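ATP binding motif-containing protein PilF (Thermus thermophilus, PDB 5IT5) binds ATP and probably hydrolyses it to power type IV pilus assembly, this piece being the core ATPase region of a hexamer. Local coordinates at residues Asp208-Gly213 / His232-Thr237; Val273-Glu278 / Gln371-Leu376. One frame throughout, in Å; residues are numbered along the deposited sequence.

Contact 1: residues Asp208-Gly213 / His232-Thr237; sequences DIIMVG and HLVIAT
Because CG1 of Ile209 is anti to the carbonyl carbon (chi1 -52°), the methyl CG2 lies beside that carbon and faces Leu233 and Ile235; CG of Leu233, anti to its backbone N (chi1 -175°), brings CD2 to 4.4 Å from CG2 of Ile209. These residues belong to a beta-alpha-beta unit in the mixed core sheet of a P-loop NTPase, parallel at these strands, 209-212 and 233-238 being joined through helix 218-230. Four backbone bonds link the strands: Leu233 N to Asp208 O, Ile210 N to Leu233 O (2.8 Å), Ile235 N to Ile210 O and Val212 N to Ile235 O. On the Ile209 face, CG2 also meets CD1 of Ile235 at 4.2 Å, and helix 150-161, which follows the P-loop, covers Ile209, Met211 and Leu233. The other face carries Ile210 and Val234, whose CB and CG2 stand 4.4 Å apart. Just before the strand, OD2 of Asp208 forms a salt bridge to Arg36 of a second subunit. Toward the far end, the side chain of Thr237 lies about 5 Å from the bound ATP. On the Ile209 face, CG of Met211 rests 3.4 Å from O of Ile235.

Contact 2: residues Val273-Glu278 / Gln371-Leu376; sequences VRRVCE and QGITTL. With ZN (zinc ion), chain G.
Val276 N donates to Ile373 O (3.0 Å), 31° off the carbonyl plane, and thereby fastens the end of strand 264-276 to an irregular turn between helices 361-369 and 376-382. The same oxygen receives a CA-H...O contact from Arg275 CA at 3.3 Å and lies 3.4 Å from Arg275 CG, so several groups of the strand gather round one carbonyl. At the start of the turn, Gly372 with positive phi closes helix 361-369 in a Schellman motif; at those backbone angles a CB would be jammed against the preceding carbonyl oxygen.

Thr374 supplies the second bond. Its OG1, anti to the backbone N (chi1 -174°), reaches Arg274 O at 2.7 Å and lies in the plane of that carbonyl, while CB sits 3.8 Å from CG2 of Val273, the two side chains crossing at about a right angle. A valine in its place would probably leave Arg274 O without this donor and the turn held to the strand by one bond fewer. Val276 packs against the turn: CG2 lies 3.6 Å from OG1 of Thr375, the residue at the N-cap position of helix 376-382, and CB faces Gly372 O. Arg274 sends its guanidinium group to Glu378 of that same helix in a salt bridge, which adds a charged tie.

Just past the strand the chain turns into the metal site. Cys277 SG binds the zinc ion at 2.4 Å and takes no part in the contact with the turn; Cys280, Cys312 and Cys315 complete a four-cysteine site of CxxC pairs, the zinc-binding element of this GspE-family ATPase.

Followed from the N terminus, the chain first lays down the antiparallel six-stranded sheet and the P-loop before contact 1 closes a short loop, 18 residues mostly in helix 218-230, between neighbouring strands of the mixed sheet. Only after that does contact 2 open: strand 264-276 of the same sheet leads into the zinc-binding region, and 92 residues later the turn at 371-376 comes back to it. The loops therefore stand in series, neither nested nor crossed. Contact 1 builds the interior of the sheet, whereas contact 2 ties its emerging strand to the C-terminal helices. They lie on opposite sides of the chain's centre, their own centres 32 Å apart.

Contact 1: residues Asp208-Gly213 / His232-Thr237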
loop_
_atom_site.group_PDB
_atom_site.type_symbol
_atom_site.label_atom_id
_atom_site.label_comp_id
_atom_site.label_asym_id
_atom_site.label_seq_id
_atom_site.Cartn_x
_atom_site.Cartn_y
_atom_site.Cartn_z
ATOM N N ASP A 208 16.104 -17.222 35.054
ATOM C CA ASP A 208 16.310 -16.538 36.334
ATOM C C ASP A 208 17.227 -15.321 36.191
ATOM O O ASP A 208 17.084 -14.301 36.883
ATOM C CB ASP A 208 16.909 -17.500 37.345
ATOM C CG ASP A 208 15.905 -18.487 37.875
ATOM O OD1 ASP A 208 14.872 -18.038 38.426
ATOM O OD2 ASP A 208 16.154 -19.710 37.750
ATOM N N ILE A 209 18.202 -15.464 35.303
ATOM C CA ILE A 209 19.148 -14.412 34.974
ATOM C C ILE A 209 19.309 -14.395 33.461
ATOM O O ILE A 209 19.629 -15.425 32.853
ATOM C CB ILE A 209 20.523 -14.633 35.635
ATOM C CG1 ILE A 209 20.363 -14.876 37.142
ATOM C CG2 ILE A 209 21.445 -13.461 35.326
ATOM C CD1 ILE A 209 21.645 -15.204 37.884
ATOM N N ILE A 210 19.075 -13.240 32.851
ATOM C CA ILE A 210 19.247 -13.099 31.413
ATOM C C ILE A 210 20.281 -12.030 31.109
ATOM O O ILE A 210 20.245 -10.950 31.718
ATOM C CB ILE A 210 17.906 -12.744 30.728
ATOM C CG1 ILE A 210 17.110 -14.003 30.465
ATOM C CG2 ILE A 210 18.106 -12.059 29.400
ATOM C CD1 ILE A 210 15.682 -13.705 30.298
ATOM N N MET A 211 21.204 -12.316 30.184
ATOM C CA MET A 211 22.068 -11.263 29.657
ATOM C C MET A 211 21.739 -10.940 28.210
ATOM O O MET A 211 21.684 -11.857 27.383
ATOM C CB MET A 211 23.553 -11.641 29.737
ATOM C CG MET A 211 24.431 -10.525 29.144
ATOM S SD MET A 211 25.700 -11.114 28.071
ATOM C CE MET A 211 26.522 -9.571 27.723
ATOM N N VAL A 212 21.544 -9.663 27.874
ATOM C CA VAL A 212 21.481 -9.341 26.458
ATOM C C VAL A 212 22.836 -8.760 26.098
ATOM O O VAL A 212 23.306 -7.773 26.676
ATOM C CB VAL A 212 20.301 -8.410 26.089
ATOM C CG1 VAL A 212 19.062 -8.865 26.833
ATOM C CG2 VAL A 212 20.574 -7.005 26.433
ATOM N N GLY A 213 23.500 -9.459 25.190
ATOM C CA GLY A 213 24.781 -9.026 24.693
ATOM C C GLY A 213 24.766 -7.557 24.346
ATOM O O GLY A 213 25.676 -6.842 24.709
ATOM N N HIS A 232 12.555 -11.508 36.508
ATOM C CA HIS A 232 13.883 -12.044 36.234
ATOM C C HIS A 232 14.940 -10.955 36.367
ATOM O O HIS A 232 14.645 -9.762 36.200
ATOM C CB HIS A 232 13.937 -12.664 34.833
ATOM C CG HIS A 232 12.746 -13.513 34.502
ATOM N ND1 HIS A 232 12.177 -13.544 33.244
ATOM C CD2 HIS A 232 12.014 -14.364 35.268
ATOM C CE1 HIS A 232 11.150 -14.375 33.248
ATOM N NE2 HIS A 232 11.029 -14.885 34.462
ATOM N N LEU A 233 16.171 -11.352 36.679
ATOM C CA LEU A 233 17.271 -10.399 36.658
ATOM C C LEU A 233 17.779 -10.312 35.233
ATOM O O LEU A 233 17.968 -11.329 34.570
ATOM C CB LEU A 233 18.398 -10.805 37.617
ATOM C CG LEU A 233 19.533 -9.777 37.743
ATOM C CD1 LEU A 233 19.051 -8.557 38.498
ATOM C CD2 LEU A 233 20.786 -10.345 38.406
ATOM N N VAL A 234 17.982 -9.097 34.752
ATOM C CA VAL A 234 18.429 -8.888 33.384
ATOM C C VAL A 234 19.664 -8.020 33.380
ATOM O O VAL A 234 19.618 -6.884 33.834
ATOM C CB VAL A 234 17.329 -8.232 32.533
ATOM C CG1 VAL A 234 17.811 -7.986 31.115
ATOM C CG2 VAL A 234 16.112 -9.124 32.512
ATOM N N ILE A 235 20.779 -8.553 32.897
ATOM C CA ILE A 235 21.979 -7.736 32.753
ATOM C C ILE A 235 22.165 -7.395 31.264
ATOM O O ILE A 235 22.228 -8.292 30.416
ATOM C CB ILE A 235 23.240 -8.444 33.333
ATOM C CG1 ILE A 235 23.159 -8.499 34.850
ATOM C CG2 ILE A 235 24.523 -7.710 32.952
ATOM C CD1 ILE A 235 23.606 -9.808 35.408
ATOM N N ALA A 236 22.252 -6.102 30.941
ATOM C CA ALA A 236 22.214 -5.666 29.542
ATOM C C ALA A 236 23.230 -4.549 29.244
ATOM O O ALA A 236 23.629 -3.806 30.146
ATOM C CB ALA A 236 20.798 -5.215 29.199
ATOM N N THR A 237 23.648 -4.428 27.985
ATOM C CA THR A 237 24.599 -3.386 27.604
ATOM C C THR A 237 23.987 -2.419 26.589
ATOM O O THR A 237 23.352 -2.807 25.604
ATOM C CB THR A 237 25.906 -3.970 27.019
ATOM O OG1 THR A 237 25.578 -4.859 25.959
ATOM C CG2 THR A 237 26.664 -4.767 28.045
#

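Contact 2: residues Val273-Glu278 / Gln371-Leu376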
loop_
_atom_site.group_PDB
_atom_site.type_symbol
_atom_site.label_atom_id
_atom_site.label_comp_id
_atom_site.label_asym_id
_atom_site.label_seq_id
_atom_site.Cartn_x
_atom_site.Cartn_y
_atom_site.Cartn_z
ATOM N N VAL A 273 41.013 2.891 31.161
ATOM C CA VAL A 273 42.188 3.775 31.023
ATOM C C VAL A 273 43.474 2.958 31.001
ATOM O O VAL A 273 43.535 1.873 31.560
ATOM C CB VAL A 273 42.290 4.813 32.154
ATOM C CG1 VAL A 273 41.194 5.837 32.042
ATOM C CG2 VAL A 273 42.247 4.148 33.476
ATOM N N ARG A 274 44.502 3.471 30.343
ATOM C CA ARG A 274 45.795 2.792 30.328
ATOM C C ARG A 274 46.545 2.935 31.658
ATOM O O ARG A 274 46.483 3.967 32.339
ATOM C CB ARG A 274 46.645 3.305 29.174
ATOM C CG ARG A 274 46.171 2.754 27.860
ATOM C CD ARG A 274 47.127 3.042 26.748
ATOM N NE ARG A 274 47.177 4.465 26.465
ATOM C CZ ARG A 274 47.974 5.008 25.553
ATOM N NH1 ARG A 274 48.794 4.232 24.841
ATOM N NH2 ARG A 274 47.951 6.324 25.363
ATOM N N ARG A 275 47.252 1.875 32.017
ATOM C CA ARG A 275 47.918 1.793 33.302
ATOM C C ARG A 275 49.394 2.181 33.175
ATOM O O ARG A 275 50.128 1.571 32.391
ATOM C CB ARG A 275 47.768 0.372 33.842
ATOM C CG ARG A 275 47.864 0.239 35.326
ATOM C CD ARG A 275 47.717 -1.224 35.661
ATOM N NE ARG A 275 47.591 -1.457 37.095
ATOM C CZ ARG A 275 47.240 -2.620 37.634
ATOM N NH1 ARG A 275 46.983 -3.671 36.859
ATOM N NH2 ARG A 275 47.146 -2.725 38.957
ATOM N N VAL A 276 49.820 3.185 33.943
ATOM C CA VAL A 276 51.209 3.679 33.910
ATOM C C VAL A 276 52.243 2.595 34.188
ATOM O O VAL A 276 52.179 1.905 35.205
ATOM C CB VAL A 276 51.429 4.797 34.921
ATOM C CG1 VAL A 276 52.887 5.183 34.972
ATOM C CG2 VAL A 276 50.574 6.002 34.566
ATOM N N CYS A 277 53.192 2.446 33.269
ATOM C CA CYS A 277 54.285 1.489 33.431
ATOM C C CYS A 277 55.047 1.726 34.742
ATOM O O CYS A 277 55.479 2.844 35.054
ATOM C CB CYS A 277 55.232 1.558 32.225
ATOM S SG CYS A 277 56.778 0.625 32.372
ATOM N N GLU A 278 55.182 0.658 35.517
ATOM C CA GLU A 278 55.851 0.739 36.807
ATOM C C GLU A 278 57.340 1.093 36.702
ATOM O O GLU A 278 57.862 1.846 37.527
ATOM C CB GLU A 278 55.685 -0.575 37.545
ATOM C CG GLU A 278 55.290 -0.357 38.961
ATOM C CD GLU A 278 53.967 0.357 39.068
ATOM O OE1 GLU A 278 52.940 -0.275 38.746
ATOM O OE2 GLU A 278 53.952 1.553 39.453
ATOM N N GLN A 371 46.659 8.253 42.567
ATOM C CA GLN A 371 47.494 7.163 43.063
ATOM C C GLN A 371 48.563 6.747 42.060
ATOM O O GLN A 371 49.450 5.974 42.402
ATOM C CB GLN A 371 46.656 5.932 43.398
ATOM C CG GLN A 371 45.516 6.152 44.376
ATOM C CD GLN A 371 44.562 4.985 44.366
ATOM O OE1 GLN A 371 44.868 3.904 44.878
ATOM N NE2 GLN A 371 43.404 5.183 43.749
ATOM N N GLY A 372 48.472 7.218 40.816
ATOM C CA GLY A 372 49.455 6.851 39.801
ATOM C C GLY A 372 49.131 5.578 39.030
ATOM O O GLY A 372 49.947 5.049 38.279
ATOM N N ILE A 373 47.923 5.077 39.217
ATOM C CA ILE A 373 47.464 3.936 38.453
ATOM C C ILE A 373 47.387 4.313 36.978
ATOM O O ILE A 373 47.797 3.557 36.091
ATOM C CB ILE A 373 46.095 3.435 38.995
ATOM C CG1 ILE A 373 46.274 2.843 40.418
ATOM C CG2 ILE A 373 45.450 2.435 38.012
ATOM C CD1 ILE A 373 45.008 2.579 41.155
ATOM N N THR A 374 46.902 5.513 36.710
ATOM C CA THR A 374 46.788 5.948 35.336
ATOM C C THR A 374 47.293 7.384 35.204
ATOM O O THR A 374 47.667 8.019 36.206
ATOM C CB THR A 374 45.341 5.870 34.844
ATOM O OG1 THR A 374 45.307 6.166 33.443
ATOM C CG2 THR A 374 44.499 6.890 35.573
ATOM N N THR A 375 47.290 7.885 33.969
ATOM C CA THR A 375 47.677 9.260 33.662
ATOM C C THR A 375 46.461 10.186 33.653
ATOM O O THR A 375 45.382 9.783 33.243
ATOM C CB THR A 375 48.389 9.332 32.294
ATOM O OG1 THR A 375 49.666 8.684 32.388
ATOM C CG2 THR A 375 48.641 10.751 31.890
ATOM N N LEU A 376 46.628 11.424 34.110
ATOM C CA LEU A 376 45.550 12.409 34.024
ATOM C C LEU A 376 45.129 12.655 32.581
ATOM O O LEU A 376 43.991 13.027 32.295
ATOM C CB LEU A 376 45.967 13.734 34.646
ATOM C CG LEU A 376 44.852 14.779 34.596
ATOM C CD1 LEU A 376 43.934 14.575 35.785
ATOM C CD2 LEU A 376 45.373 16.206 34.533
HETATM ZN ZN ZN G . 58.090 1.771 30.700
#